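Local coordinates for protein phytase (Debaryomyces castellii, PDB 2GFI) that probably hydrolyses phytate (inositol hexakisphosphate), removing the phosphate from the 3-position as a 3-phytase of the histidine acid phosphatase family, at residues Q14-D19 with A26-Y31. Numbering follows the deposited sequence.
Sequences QGAYQD and ASVEQY
Y17 lies across the methyl groups of A26 and V28, and the contact is made by van der Waals packing, with no hydrogen bond between residues 14-19 and 26-31. The A26 CB sits 3.4 Å from Y17 CE1 and 3.6 Å from Y17 CD1, reaching the ring obliquely. Farther out, V28 crosses the tyrosine side chain at about a right angle and turns both methyls to its hydroxyl: Y17 OH is 3.6 Å from V28 CG2 and 3.7 Å from V28 CG1. The valine torsion (chi1 -68°) sets CG1 anti to the carbonyl carbon, from where it also meets A16 CB at 3.6 Å. Both segments belong to the irregular N-terminal region ahead of strand 59-69 of the histidine phosphatase domain's central mixed sheet, away from the predicted active site, the contact centre lying about 26 Å from the chain centre. A 3-10 turn, marked by the Y17 N to Q14 O bond, presents A16 and Y17 together; Q18 NE2 adds a nearly straight bond (168°) to a lone pair of G15 O. This loop also joins the assembly: A16 O and S27 N both bond to the Q45 side chain of the second subunit, while P23 of the third subunit packs on Y17.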
loop_
_atom_site.group_PDB
_atom_site.type_symbol
_atom_site.label_atom_id
_atom_site.label_comp_id
_atom_site.label_asym_id
_atom_site.label_seq_id
_atom_site.Cartn_x
_atom_site.Cartn_y
_atom_site.Cartn_z
ATOM N N GLN A 14 8.776 -1.606 8.065
ATOM C CA GLN A 14 8.866 -0.452 7.209
ATOM C C GLN A 14 10.271 -0.202 6.683
ATOM O O GLN A 14 10.448 0.565 5.726
ATOM C CB GLN A 14 8.327 0.770 7.938
ATOM C CG GLN A 14 6.926 0.578 8.466
ATOM C CD GLN A 14 6.001 0.081 7.392
ATOM O OE1 GLN A 14 5.405 -1.018 7.524
ATOM N NE2 GLN A 14 5.872 0.854 6.314
ATOM N N GLY A 15 11.258 -0.858 7.288
ATOM C CA GLY A 15 12.643 -0.763 6.853
ATOM C C GLY A 15 12.858 -1.106 5.392
ATOM O O GLY A 15 13.903 -0.764 4.800
ATOM N N ALA A 16 11.887 -1.804 4.807
ATOM C CA ALA A 16 11.949 -2.171 3.412
ATOM C C ALA A 16 11.906 -0.931 2.491
ATOM O O ALA A 16 12.358 -0.997 1.336
ATOM C CB ALA A 16 10.767 -3.134 3.072
ATOM N N TYR A 17 11.393 0.183 3.019
ATOM C CA TYR A 17 11.082 1.366 2.222
ATOM C C TYR A 17 12.036 2.504 2.430
ATOM O O TYR A 17 11.900 3.546 1.770
ATOM C CB TYR A 17 9.699 1.893 2.591
ATOM C CG TYR A 17 8.633 0.889 2.346
ATOM C CD1 TYR A 17 8.198 0.606 1.039
ATOM C CD2 TYR A 17 8.057 0.179 3.406
ATOM C CE1 TYR A 17 7.230 -0.325 0.807
ATOM C CE2 TYR A 17 7.064 -0.774 3.162
ATOM C CZ TYR A 17 6.654 -1.000 1.864
ATOM O OH TYR A 17 5.655 -1.928 1.609
ATOM N N GLN A 18 12.949 2.319 3.389
ATOM C CA GLN A 18 13.637 3.442 4.019
ATOM C C GLN A 18 14.596 4.198 3.093
ATOM O O GLN A 18 14.983 5.317 3.406
ATOM C CB GLN A 18 14.413 2.957 5.234
ATOM C CG GLN A 18 15.620 2.098 4.816
ATOM C CD GLN A 18 16.321 1.518 6.004
ATOM O OE1 GLN A 18 17.156 2.178 6.622
ATOM N NE2 GLN A 18 15.980 0.280 6.346
ATOM N N ASP A 19 15.040 3.590 1.996
ATOM C CA ASP A 19 15.903 4.349 1.073
ATOM C C ASP A 19 15.345 4.463 -0.355
ATOM O O ASP A 19 16.094 4.588 -1.311
ATOM C CB ASP A 19 17.342 3.800 1.080
ATOM C CG ASP A 19 17.438 2.379 0.647
ATOM O OD1 ASP A 19 16.511 1.872 -0.053
ATOM O OD2 ASP A 19 18.443 1.682 0.944
ATOM N N ALA A 26 9.851 -1.182 -3.640
ATOM C CA ALA A 26 10.102 -2.206 -2.627
ATOM C C ALA A 26 9.597 -3.542 -3.069
ATOM O O ALA A 26 8.579 -3.629 -3.772
ATOM C CB ALA A 26 9.432 -1.848 -1.304
ATOM N N SER A 27 10.289 -4.590 -2.642
ATOM C CA SER A 27 9.782 -5.942 -2.835
ATOM C C SER A 27 9.454 -6.556 -1.482
ATOM O O SER A 27 10.336 -7.094 -0.791
ATOM C CB SER A 27 10.767 -6.802 -3.629
ATOM O OG SER A 27 11.001 -6.172 -4.876
ATOM N N VAL A 28 8.193 -6.466 -1.098
ATOM C CA VAL A 28 7.785 -6.931 0.225
ATOM C C VAL A 28 6.955 -8.197 0.136
ATOM O O VAL A 28 6.840 -8.904 1.115
ATOM C CB VAL A 28 7.048 -5.839 1.025
ATOM C CG1 VAL A 28 8.020 -4.710 1.383
ATOM C CG2 VAL A 28 5.819 -5.306 0.262
ATOM N N GLU A 29 6.435 -8.509 -1.054
ATOM C CA GLU A 29 5.578 -9.707 -1.252
ATOM C C GLU A 29 6.283 -11.018 -0.953
ATOM O O GLU A 29 5.633 -11.983 -0.576
ATOM C CB GLU A 29 4.974 -9.732 -2.662
ATOM C CG GLU A 29 3.905 -8.671 -2.805
ATOM C CD GLU A 29 3.429 -8.473 -4.232
ATOM O OE1 GLU A 29 3.825 -9.273 -5.125
ATOM O OE2 GLU A 29 2.645 -7.520 -4.452
ATOM N N GLN A 30 7.604 -11.053 -1.121
ATOM C CA GLN A 30 8.399 -12.235 -0.755
ATOM C C GLN A 30 8.180 -12.587 0.732
ATOM O O GLN A 30 8.416 -13.712 1.145
ATOM C CB GLN A 30 9.888 -11.966 -1.003
ATOM C CG GLN A 30 10.322 -10.676 -0.342
ATOM C CD GLN A 30 11.786 -10.347 -0.449
ATOM O OE1 GLN A 30 12.141 -9.225 -0.876
ATOM N NE2 GLN A 30 12.637 -11.266 -0.063
ATOM N N TYR A 31 7.733 -11.618 1.525
ATOM C CA TYR A 31 7.705 -11.780 2.978
ATOM C C TYR A 31 6.340 -12.221 3.495
ATOM O O TYR A 31 6.129 -12.312 4.684
ATOM C CB TYR A 31 8.087 -10.472 3.663
ATOM C CG TYR A 31 9.510 -10.053 3.453
ATOM C CD1 TYR A 31 10.563 -10.789 3.981
ATOM C CD2 TYR A 31 9.813 -8.877 2.739
ATOM C CE1 TYR A 31 11.881 -10.371 3.809
ATOM C CE2 TYR A 31 11.103 -8.442 2.580
ATOM C CZ TYR A 31 12.125 -9.191 3.123
ATOM O OH TYR A 31 13.402 -8.763 2.944
#